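PDB 1FX5: anti-H(O) lectin 1 from Ulex europaeus, which binds L-fucose as a homodimeric legume lectin, recognises the H(O) blood-group antigen and carries calcium and manganese ions. Local coordinates for residues Ser19-Ala24 with Gly46-Tyr51; Lys151-Glu156 with Val196-Asp201; Asn159-Leu164 with Tyr187-Thr192; Ala53-Trp58 with Phe233-Ile238. All coordinates share one frame; numbering follows the deposited sequence.

In the fold
All four contacts belong to the legume lectin domain, an all-beta fold of antiparallel strands. Along the chain, interaction 1 closes first; interaction 4 spans most of what remains, from strand 44-59 to strand 224-236 near the C-terminus, and within that span the contact of 151-156 with 196-201 encloses interaction 3. Interactions 1 and 4 share strand 44-59, their centres about 21 Å apart. Interaction 2 lies on the other side of the chain's centre from interaction 1 (centres about 25 Å apart), with A155 close to the manganese site. Interaction 3 joins two loops at the surface, its centre about 31 Å from that of interaction 4. Together they tie distant parts of the sequence into one domain.

Interaction 1: residues Ser19-Ala24 with Gly46-Tyr51; sequences SFQGNA and GGIARY. Unlike the reference sequence in segment 19-24: N23 (reference Asp). With NAG (2-acetamido-2-deoxy-beta-D-glucopyranose), chain C.
Q21 and I48 face each other across two antiparallel strands, each donating its N-H to the other's carbonyl; I48 N to Q21 O measures 2.9 Å. S19 and R50 form the next hydrogen-bonded pair, with S19 N 2.8 Å from R50 O, and F20 with A49 makes the non-hydrogen-bonded pair between them. At G22 and G47 the backbones draw in until their CA atoms lie 4.3 Å apart, which completes the close-packed part. G22 has a positive phi (72°), and just beyond it N23 N meets G46 O almost straight, at 174°. Strand 18-22 lines up along strand 44-59 of the legume lectin fold, which on its other side bonds to F214 and G216 of strand 209-219. The side chains of F20 and Q21 leave opposite faces: F20 CD2 lies 4.1 Å from A49 CB, met obliquely by the ring, while the R50 guanidinium, held by S211 and S98, has water 1 at its edge, bridging R50 NE to S19 O. The solvent side is looser. There N23, an asparagine where the reference has aspartate, is covalently linked through ND2 to NAG C1, an N-glycosidic bond, and the sugar's acetamido O7 accepts from G46 N at 3.2 Å.

Interaction 2: residues Lys151-Glu156 with Val196-Asp201; sequences KSINAE and VTSIVD
Strand 154-156 runs nearly antiparallel to strand 196-199 (168°), but their axes come no closer than 6.8 Å, so the two meet through side chains and not by backbone pairing. N154 makes the direct polar link. Its CG is anti to the backbone N (chi1 -168°), which extends the amide across the gap until ND2 reaches T197 O at 3.0 Å, with the acceptor in the amide plane and the donor in the carbonyl plane. The other end of the amide, OD1, takes a weak bond from A155 N. Beside this link the V196 side chain slides past N154 in the opposite direction, while E156 crosses V196 obliquely, laying E156 CG 3.8 Å from V196 CB. At the far end the I153 side chain brings CD1 to 3.2 Å from S198 OG. Strands 154-157 and 192-199 each pair on one side within the chain, with 142-147 and 180-187 respectively, so the contact joins two edge strands of the legume lectin sandwich. I143 of strand 142-147 touches both E156 and V196, and H142 of that strand, a manganese ligand, touches A155. Water 2 donates to E156 OE2 at 3.0 Å and accepts from T197 N, with a weaker bond from N154 ND2. The chemistry is that of a partly hydrated seam, where one flat amide and one water connect edges that lack backbone bonds to each other.

Interaction 3: residues Asn159-Leu164 with Tyr187-Thr192; sequences NKRYGL and YPSDQT
R161 lies along the ring of Y187 and ends in the carboxylate of D190; R161 and Y187 bury the most surface here. The arginine's chain is extended from CG to NE, and this carries it over one ring face: CD sits 3.8 Å from the ring centroid, only 2° off the normal, a CH-pi contact over the centre. Farther out the guanidinium stacks on the same ring with its plane turned by 24°, and CZ lies 4.5 Å from the centroid as an off-centre cation-pi pair. At the other end of the tyrosine, the hydroxyl accepts a weak bond from R161 N and is also hydrogen-bonded to W158 NE1; water 3, at the ring edge, joins Y187 OH to R161 O.

D190 receives the guanidinium end-on, one nitrogen to each oxygen. R161 NH2 meets OD1 at 2.8 Å from the syn side, whereas NH1 approaches OD2 at 3.0 Å from above the carboxylate plane, the two flat groups being 54° apart. From the opposite face T192 N donates to D190 OD2 at 3.2 Å, closing an Asx turn in the loop between strand 180-187 and strand 192-199. Water 4 accepts from R161 NH1 at 2.9 Å and bonds to S189 OG. This loop is thereby tied to the one that follows strand 154-157. Salt bridge and stack together fix both the direction and the rotation of the guanidinium, and the donors on D190 OD2, with the arginine's charge, are consistent with an ionised carboxylate, as expected at the surface.

Interaction 4: residues Ala53-Trp58 with Phe233-Ile238; sequences APIHIW and FTSTFI. Unlike the reference sequence in segment 233-238: T236 (reference Asn), F237 (reference Leu).
I55 to W58 and F233 to F237 run in broadly the same direction, 31° apart end to end, yet their backbones stay well separated, I57 CA and S235 CA being 8.1 Å apart, so the contact is made by side chains. F237, which replaces the reference leucine, is the main one. Its first torsion sets CG anti to the carbonyl carbon (chi1 -82°), and the ring reaches across to the backbone of 56-58: CE2 comes 3.6 Å from H56 O, and CE1 lies 4.0 Å from W58 CA, which sits at the ring edge. The F237 ring also directs its edge at the face of H56 in a T-shaped pair, centroids 5.6 Å apart and planes at 72°. Nearer the start of the segments I55 makes two contacts through separate branches, CD1 against F233 CE2 at 4.1 Å and CG2 against S235 OG at 3.6 Å. Water 5 bridges the H56 carbonyl and the S235 hydroxyl, donating to H56 O and accepting from S235 OG at 3.0 Å. Within the legume lectin beta sandwich the two strands thus meet through side chains, not as paired neighbours. H56 also stacks with W209 of strand 209-219, whose V212 touches both I55 and F233. L4 of strand 3-8 packs on I55 and S235, and strand 64-78 bonds to I57 and T234, so strands 44-59 and 224-236 are linked through shared neighbours.

Interaction 1: residues Ser19-Ala24 with Gly46-Tyr51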
# COMPACT_ATOMS: atom_id res chain seq x y z
N SER A 19 -5.55 -7.48 -4.98
CA SER A 19 -6.66 -8.26 -4.45
C SER A 19 -7.55 -8.60 -5.67
O SER A 19 -7.86 -7.71 -6.48
CB SER A 19 -7.40 -7.39 -3.43
OG SER A 19 -8.55 -8.04 -2.92
N PHE A 20 -7.95 -9.86 -5.83
CA PHE A 20 -8.78 -10.23 -6.99
C PHE A 20 -10.18 -10.71 -6.65
O PHE A 20 -10.39 -11.35 -5.61
CB PHE A 20 -8.14 -11.37 -7.79
CG PHE A 20 -6.75 -11.11 -8.21
CD1 PHE A 20 -5.68 -11.49 -7.40
CD2 PHE A 20 -6.49 -10.42 -9.39
CE1 PHE A 20 -4.38 -11.18 -7.76
CE2 PHE A 20 -5.19 -10.10 -9.76
CZ PHE A 20 -4.13 -10.49 -8.94
N GLN A 21 -11.10 -10.49 -7.59
CA GLN A 21 -12.51 -10.90 -7.47
C GLN A 21 -12.97 -11.34 -8.86
O GLN A 21 -12.55 -10.74 -9.86
CB GLN A 21 -13.40 -9.76 -7.00
CG GLN A 21 -13.37 -9.46 -5.54
CD GLN A 21 -14.08 -8.16 -5.24
OE1 GLN A 21 -15.03 -8.12 -4.46
NE2 GLN A 21 -13.63 -7.09 -5.86
N GLY A 22 -13.82 -12.35 -8.93
CA GLY A 22 -14.29 -12.81 -10.22
C GLY A 22 -13.20 -13.55 -10.97
O GLY A 22 -12.35 -14.19 -10.35
N ASN A 23 -13.13 -13.36 -12.28
CA ASN A 23 -12.12 -14.05 -13.05
C ASN A 23 -10.93 -13.26 -13.56
O ASN A 23 -10.51 -13.45 -14.70
CB ASN A 23 -12.79 -14.87 -14.16
CG ASN A 23 -13.54 -16.08 -13.60
OD1 ASN A 23 -12.90 -16.97 -13.01
ND2 ASN A 23 -14.87 -16.09 -13.68
N ALA A 24 -10.37 -12.39 -12.73
CA ALA A 24 -9.21 -11.57 -13.10
C ALA A 24 -7.94 -12.22 -12.49
O ALA A 24 -8.03 -12.90 -11.47
CB ALA A 24 -9.37 -10.15 -12.57
N GLY A 46 -16.90 -11.61 -15.83
CA GLY A 46 -15.94 -10.53 -15.63
C GLY A 46 -15.02 -10.69 -14.41
O GLY A 46 -15.06 -11.72 -13.73
N GLY A 47 -14.17 -9.68 -14.15
CA GLY A 47 -13.26 -9.74 -13.01
C GLY A 47 -12.90 -8.36 -12.49
O GLY A 47 -13.19 -7.37 -13.16
N ILE A 48 -12.29 -8.28 -11.30
CA ILE A 48 -11.87 -7.03 -10.66
C ILE A 48 -10.51 -7.19 -9.97
O ILE A 48 -10.22 -8.24 -9.38
CB ILE A 48 -12.90 -6.60 -9.56
CG1 ILE A 48 -14.20 -6.08 -10.18
CG2 ILE A 48 -12.28 -5.55 -8.62
CD1 ILE A 48 -15.27 -5.71 -9.13
N ALA A 49 -9.68 -6.15 -10.00
CA ALA A 49 -8.37 -6.19 -9.36
C ALA A 49 -8.12 -4.83 -8.72
O ALA A 49 -8.26 -3.80 -9.38
CB ALA A 49 -7.29 -6.52 -10.38
N ARG A 50 -7.74 -4.81 -7.45
CA ARG A 50 -7.48 -3.55 -6.74
C ARG A 50 -6.19 -3.62 -5.99
O ARG A 50 -5.76 -4.72 -5.60
CB ARG A 50 -8.55 -3.31 -5.66
CG ARG A 50 -9.94 -3.75 -6.00
CD ARG A 50 -10.91 -3.49 -4.85
NE ARG A 50 -12.18 -4.19 -5.05
CZ ARG A 50 -13.37 -3.72 -4.70
NH1 ARG A 50 -13.47 -2.53 -4.11
NH2 ARG A 50 -14.46 -4.43 -4.95
N TYR A 51 -5.57 -2.46 -5.75
CA TYR A 51 -4.31 -2.43 -4.99
C TYR A 51 -4.81 -2.82 -3.57
O TYR A 51 -5.89 -2.39 -3.15
CB TYR A 51 -3.65 -1.04 -5.00
CG TYR A 51 -2.29 -1.01 -4.30
CD1 TYR A 51 -2.08 -0.20 -3.19
CD2 TYR A 51 -1.22 -1.81 -4.74
CE1 TYR A 51 -0.86 -0.19 -2.53
CE2 TYR A 51 0.02 -1.81 -4.08
CZ TYR A 51 0.19 -0.99 -2.97
OH TYR A 51 1.40 -0.93 -2.30
C1 NAG C . -15.62 -17.06 -12.89
C2 NAG C . -17.12 -16.69 -12.85
C3 NAG C . -17.85 -17.73 -11.98
C4 NAG C . -17.63 -19.15 -12.56
C5 NAG C . -16.12 -19.42 -12.71
C6 NAG C . -15.83 -20.72 -13.46
C7 NAG C . -17.47 -14.29 -13.10
C8 NAG C . -17.71 -12.96 -12.39
N2 NAG C . -17.34 -15.35 -12.30
O3 NAG C . -19.26 -17.41 -11.94
O4 NAG C . -18.22 -20.14 -11.67
O5 NAG C . -15.47 -18.37 -13.47
O6 NAG C . -16.60 -20.81 -14.66
O7 NAG C . -17.35 -14.34 -14.32
O HOH W 1 -10.70 -6.86 -5.84

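Interaction 2: residues Lys151-Glu156 with Val196-Asp201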
# COMPACT_ATOMS: atom_id res chain seq x y z
N LYS A 151 -25.36 4.68 -16.00
CA LYS A 151 -25.64 5.72 -16.99
C LYS A 151 -24.67 6.88 -16.69
O LYS A 151 -24.60 7.33 -15.56
CB LYS A 151 -27.08 6.19 -16.85
CG LYS A 151 -27.50 7.18 -17.91
CD LYS A 151 -28.95 7.53 -17.73
CE LYS A 151 -29.49 8.33 -18.89
NZ LYS A 151 -29.49 7.56 -20.17
N SER A 152 -23.89 7.32 -17.68
CA SER A 152 -22.93 8.42 -17.51
C SER A 152 -23.49 9.85 -17.45
O SER A 152 -24.56 10.12 -18.01
CB SER A 152 -21.92 8.39 -18.68
OG SER A 152 -21.38 7.10 -18.92
N ILE A 153 -22.79 10.77 -16.77
CA ILE A 153 -23.28 12.15 -16.72
C ILE A 153 -22.67 12.86 -17.96
O ILE A 153 -23.20 13.88 -18.42
CB ILE A 153 -22.89 12.94 -15.43
CG1 ILE A 153 -21.41 12.78 -15.12
CG2 ILE A 153 -23.79 12.58 -14.27
CD1 ILE A 153 -20.97 13.76 -14.11
N ASN A 154 -21.56 12.34 -18.47
CA ASN A 154 -20.89 12.88 -19.64
C ASN A 154 -20.16 11.73 -20.33
O ASN A 154 -19.66 10.82 -19.67
CB ASN A 154 -19.91 13.99 -19.29
CG ASN A 154 -19.44 14.74 -20.54
OD1 ASN A 154 -20.06 14.62 -21.58
ND2 ASN A 154 -18.36 15.49 -20.45
N ALA A 155 -20.12 11.76 -21.66
CA ALA A 155 -19.47 10.71 -22.45
C ALA A 155 -18.99 11.25 -23.80
O ALA A 155 -19.56 12.22 -24.30
CB ALA A 155 -20.45 9.55 -22.69
N GLU A 156 -17.93 10.67 -24.36
CA GLU A 156 -17.42 11.12 -25.66
C GLU A 156 -17.26 9.90 -26.57
O GLU A 156 -16.88 8.81 -26.11
CB GLU A 156 -16.07 11.85 -25.54
CG GLU A 156 -16.08 13.13 -24.66
CD GLU A 156 -16.76 14.35 -25.30
OE1 GLU A 156 -16.86 14.43 -26.54
OE2 GLU A 156 -17.18 15.26 -24.55
N VAL A 196 -12.44 13.09 -21.96
CA VAL A 196 -13.74 13.37 -21.38
C VAL A 196 -13.44 13.99 -20.02
O VAL A 196 -12.52 13.54 -19.30
CB VAL A 196 -14.60 12.11 -21.27
CG1 VAL A 196 -13.98 11.10 -20.30
CG2 VAL A 196 -16.00 12.50 -20.87
N THR A 197 -14.24 14.99 -19.65
CA THR A 197 -14.06 15.69 -18.39
C THR A 197 -15.35 15.98 -17.67
O THR A 197 -16.40 16.10 -18.30
CB THR A 197 -13.47 17.11 -18.67
OG1 THR A 197 -12.22 17.00 -19.36
CG2 THR A 197 -13.23 17.87 -17.42
N SER A 198 -15.25 16.13 -16.35
CA SER A 198 -16.39 16.45 -15.51
C SER A 198 -15.96 17.09 -14.19
O SER A 198 -14.80 16.97 -13.77
CB SER A 198 -17.31 15.27 -15.24
OG SER A 198 -18.59 15.81 -14.90
N ILE A 199 -16.88 17.82 -13.56
CA ILE A 199 -16.62 18.49 -12.30
C ILE A 199 -17.54 17.84 -11.28
O ILE A 199 -18.76 17.93 -11.38
CB ILE A 199 -16.82 20.01 -12.43
CG1 ILE A 199 -15.92 20.52 -13.57
CG2 ILE A 199 -16.50 20.71 -11.10
CD1 ILE A 199 -15.78 22.00 -13.72
N VAL A 200 -16.93 17.11 -10.34
CA VAL A 200 -17.66 16.41 -9.31
C VAL A 200 -16.94 16.47 -7.95
O VAL A 200 -15.72 16.28 -7.86
CB VAL A 200 -17.96 14.94 -9.79
CG1 VAL A 200 -16.73 14.32 -10.38
CG2 VAL A 200 -18.45 14.06 -8.64
N ASP A 201 -17.70 16.79 -6.92
CA ASP A 201 -17.20 16.91 -5.56
C ASP A 201 -17.13 15.53 -4.90
O ASP A 201 -18.11 15.03 -4.34
CB ASP A 201 -18.13 17.84 -4.77
CG ASP A 201 -17.60 18.18 -3.39
OD1 ASP A 201 -18.27 19.00 -2.71
OD2 ASP A 201 -16.54 17.65 -2.98
O HOH W 2 -15.73 16.24 -22.16

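Interaction 3: residues Asn159-Leu164 with Tyr187-Thr192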
# COMPACT_ATOMS: atom_id res chain seq x y z
N ASN A 159 -13.63 5.50 -31.15
CA ASN A 159 -13.54 4.51 -32.22
C ASN A 159 -12.52 3.47 -31.73
O ASN A 159 -11.31 3.61 -31.94
CB ASN A 159 -13.07 5.15 -33.52
CG ASN A 159 -14.09 6.15 -34.06
OD1 ASN A 159 -13.73 7.26 -34.44
ND2 ASN A 159 -15.36 5.78 -34.06
N LYS A 160 -13.04 2.45 -31.04
CA LYS A 160 -12.24 1.36 -30.47
C LYS A 160 -11.38 0.58 -31.47
O LYS A 160 -11.78 0.36 -32.61
CB LYS A 160 -13.17 0.40 -29.67
CG LYS A 160 -14.36 -0.14 -30.49
CD LYS A 160 -15.21 -1.13 -29.71
CE LYS A 160 -16.10 -1.93 -30.65
NZ LYS A 160 -16.91 -2.96 -29.95
N ARG A 161 -10.21 0.13 -31.01
CA ARG A 161 -9.26 -0.63 -31.82
C ARG A 161 -8.89 -1.87 -31.00
O ARG A 161 -8.79 -1.76 -29.77
CB ARG A 161 -8.00 0.20 -32.07
CG ARG A 161 -8.21 1.45 -32.90
CD ARG A 161 -6.90 2.15 -33.22
NE ARG A 161 -7.15 3.37 -34.00
CZ ARG A 161 -6.26 4.33 -34.23
NH1 ARG A 161 -5.03 4.26 -33.76
NH2 ARG A 161 -6.63 5.41 -34.93
N TYR A 162 -8.69 -3.02 -31.65
CA TYR A 162 -8.34 -4.25 -30.95
C TYR A 162 -6.97 -4.76 -31.41
O TYR A 162 -6.50 -4.36 -32.47
CB TYR A 162 -9.37 -5.35 -31.24
CG TYR A 162 -10.69 -5.18 -30.53
CD1 TYR A 162 -11.62 -4.25 -30.96
CD2 TYR A 162 -10.97 -5.91 -29.37
CE1 TYR A 162 -12.79 -4.04 -30.26
CE2 TYR A 162 -12.14 -5.71 -28.66
CZ TYR A 162 -13.04 -4.77 -29.10
OH TYR A 162 -14.17 -4.52 -28.37
N GLY A 163 -6.34 -5.62 -30.61
CA GLY A 163 -5.03 -6.17 -30.96
C GLY A 163 -3.83 -5.60 -30.22
O GLY A 163 -3.84 -4.44 -29.81
N LEU A 164 -2.77 -6.40 -30.11
CA LEU A 164 -1.55 -5.97 -29.42
C LEU A 164 -0.86 -4.81 -30.13
O LEU A 164 -0.15 -4.00 -29.52
CB LEU A 164 -0.57 -7.13 -29.24
CG LEU A 164 0.11 -7.30 -27.86
CD1 LEU A 164 1.44 -8.03 -28.06
CD2 LEU A 164 0.37 -5.96 -27.14
N TYR A 187 -3.66 6.70 -28.84
CA TYR A 187 -3.13 5.54 -29.58
C TYR A 187 -1.82 6.09 -30.16
O TYR A 187 -1.84 6.93 -31.06
CB TYR A 187 -4.09 5.11 -30.71
CG TYR A 187 -5.31 4.35 -30.24
CD1 TYR A 187 -5.22 3.06 -29.74
CD2 TYR A 187 -6.57 4.93 -30.30
CE1 TYR A 187 -6.35 2.35 -29.33
CE2 TYR A 187 -7.70 4.24 -29.89
CZ TYR A 187 -7.59 2.96 -29.40
OH TYR A 187 -8.73 2.29 -29.02
N PRO A 188 -0.67 5.70 -29.59
CA PRO A 188 0.64 6.17 -30.04
C PRO A 188 1.00 5.92 -31.51
O PRO A 188 1.83 6.65 -32.06
CB PRO A 188 1.60 5.47 -29.08
CG PRO A 188 0.87 4.22 -28.70
CD PRO A 188 -0.53 4.73 -28.49
N SER A 189 0.35 4.95 -32.15
CA SER A 189 0.63 4.64 -33.55
C SER A 189 0.35 5.79 -34.50
O SER A 189 1.11 6.02 -35.46
CB SER A 189 -0.19 3.44 -34.00
OG SER A 189 -1.55 3.80 -34.16
N ASP A 190 -0.74 6.51 -34.26
CA ASP A 190 -1.08 7.64 -35.13
C ASP A 190 -1.41 8.90 -34.35
O ASP A 190 -1.85 9.88 -34.94
CB ASP A 190 -2.22 7.28 -36.10
CG ASP A 190 -3.56 7.04 -35.39
OD1 ASP A 190 -4.59 7.01 -36.11
OD2 ASP A 190 -3.59 6.87 -34.13
N GLN A 191 -1.22 8.86 -33.04
CA GLN A 191 -1.49 10.01 -32.18
C GLN A 191 -2.98 10.38 -32.00
O GLN A 191 -3.28 11.51 -31.61
CB GLN A 191 -0.69 11.21 -32.69
CG GLN A 191 0.05 12.00 -31.65
CD GLN A 191 1.35 11.35 -31.20
OE1 GLN A 191 1.33 10.31 -30.53
NE2 GLN A 191 2.47 11.99 -31.53
N THR A 192 -3.90 9.47 -32.33
CA THR A 192 -5.34 9.73 -32.17
C THR A 192 -5.56 9.83 -30.65
O THR A 192 -5.22 8.91 -29.90
CB THR A 192 -6.18 8.57 -32.69
OG1 THR A 192 -6.15 8.55 -34.12
CG2 THR A 192 -7.63 8.67 -32.21
O HOH W 3 -8.37 0.12 -27.72
O HOH W 4 -3.26 2.24 -32.74

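Interaction 4: residues Ala53-Trp58 with Phe233-Ile238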
# COMPACT_ATOMS: atom_id res chain seq x y z
N ALA A 53 -3.94 -1.93 -0.43
CA ALA A 53 -4.10 -0.91 0.60
C ALA A 53 -5.12 0.19 0.23
O ALA A 53 -5.08 0.69 -0.89
CB ALA A 53 -2.74 -0.24 0.87
N PRO A 54 -6.02 0.57 1.16
CA PRO A 54 -7.00 1.63 0.87
C PRO A 54 -6.27 2.99 0.78
O PRO A 54 -5.19 3.18 1.36
CB PRO A 54 -7.93 1.59 2.09
CG PRO A 54 -7.81 0.18 2.59
CD PRO A 54 -6.33 -0.10 2.44
N ILE A 55 -6.88 3.92 0.04
CA ILE A 55 -6.33 5.25 -0.16
C ILE A 55 -7.18 6.23 0.64
O ILE A 55 -8.42 6.11 0.67
CB ILE A 55 -6.46 5.66 -1.66
CG1 ILE A 55 -5.98 4.54 -2.58
CG2 ILE A 55 -5.67 6.92 -1.95
CD1 ILE A 55 -4.52 4.22 -2.49
N HIS A 56 -6.53 7.19 1.28
CA HIS A 56 -7.19 8.22 2.08
C HIS A 56 -7.52 9.28 1.03
O HIS A 56 -6.64 10.02 0.61
CB HIS A 56 -6.20 8.78 3.11
CG HIS A 56 -6.85 9.49 4.26
ND1 HIS A 56 -8.22 9.54 4.44
CD2 HIS A 56 -6.31 10.18 5.29
CE1 HIS A 56 -8.49 10.22 5.54
NE2 HIS A 56 -7.35 10.62 6.08
N ILE A 57 -8.78 9.34 0.59
CA ILE A 57 -9.15 10.32 -0.43
C ILE A 57 -9.54 11.70 0.11
O ILE A 57 -9.32 12.71 -0.55
CB ILE A 57 -10.15 9.73 -1.44
CG1 ILE A 57 -10.07 10.48 -2.77
CG2 ILE A 57 -11.55 9.81 -0.91
CD1 ILE A 57 -8.79 10.23 -3.54
N TRP A 58 -10.19 11.75 1.25
CA TRP A 58 -10.55 13.04 1.80
C TRP A 58 -10.49 12.90 3.32
O TRP A 58 -10.54 11.79 3.85
CB TRP A 58 -11.85 13.64 1.25
CG TRP A 58 -13.09 12.93 1.58
CD1 TRP A 58 -13.65 11.91 0.89
CD2 TRP A 58 -13.99 13.24 2.65
NE1 TRP A 58 -14.85 11.57 1.45
CE2 TRP A 58 -15.08 12.36 2.53
CE3 TRP A 58 -13.97 14.17 3.69
CZ2 TRP A 58 -16.17 12.39 3.42
CZ3 TRP A 58 -15.05 14.21 4.56
CH2 TRP A 58 -16.13 13.32 4.42
N PHE A 233 0.47 5.16 -10.09
CA PHE A 233 -0.54 5.90 -9.33
C PHE A 233 0.08 6.73 -8.22
O PHE A 233 0.95 6.25 -7.49
CB PHE A 233 -1.52 4.92 -8.67
CG PHE A 233 -2.57 5.58 -7.81
CD1 PHE A 233 -3.79 5.96 -8.35
CD2 PHE A 233 -2.33 5.84 -6.46
CE1 PHE A 233 -4.77 6.59 -7.57
CE2 PHE A 233 -3.30 6.46 -5.66
CZ PHE A 233 -4.53 6.84 -6.22
N THR A 234 -0.43 7.94 -8.04
CA THR A 234 0.07 8.82 -7.00
C THR A 234 -1.02 9.78 -6.50
O THR A 234 -1.79 10.34 -7.31
CB THR A 234 1.33 9.60 -7.46
OG1 THR A 234 1.68 10.59 -6.50
CG2 THR A 234 1.07 10.32 -8.73
N SER A 235 -1.17 9.87 -5.17
CA SER A 235 -2.17 10.76 -4.57
C SER A 235 -1.47 11.55 -3.48
O SER A 235 -0.52 11.05 -2.83
CB SER A 235 -3.36 10.02 -3.97
OG SER A 235 -2.96 9.14 -2.95
N THR A 236 -1.97 12.76 -3.27
CA THR A 236 -1.41 13.65 -2.27
C THR A 236 -2.43 14.72 -1.88
O THR A 236 -3.36 15.03 -2.65
CB THR A 236 -0.15 14.35 -2.84
OG1 THR A 236 0.45 15.17 -1.83
CG2 THR A 236 -0.52 15.26 -4.00
N PHE A 237 -2.30 15.22 -0.65
CA PHE A 237 -3.18 16.27 -0.13
C PHE A 237 -2.41 17.60 -0.29
O PHE A 237 -2.98 18.69 -0.32
CB PHE A 237 -3.45 16.07 1.36
CG PHE A 237 -4.53 15.09 1.65
CD1 PHE A 237 -5.85 15.49 1.70
CD2 PHE A 237 -4.22 13.78 1.94
CE1 PHE A 237 -6.84 14.59 2.04
CE2 PHE A 237 -5.20 12.89 2.28
CZ PHE A 237 -6.52 13.29 2.33
N ILE A 238 -1.09 17.48 -0.41
CA ILE A 238 -0.25 18.64 -0.55
C ILE A 238 0.12 18.88 -2.03
O ILE A 238 1.27 18.71 -2.47
CB ILE A 238 0.94 18.51 0.50
CG1 ILE A 238 1.07 19.80 1.32
CG2 ILE A 238 2.27 18.08 -0.12
CD1 ILE A 238 -0.23 20.26 1.97
O HOH W 5 -3.60 10.39 -0.30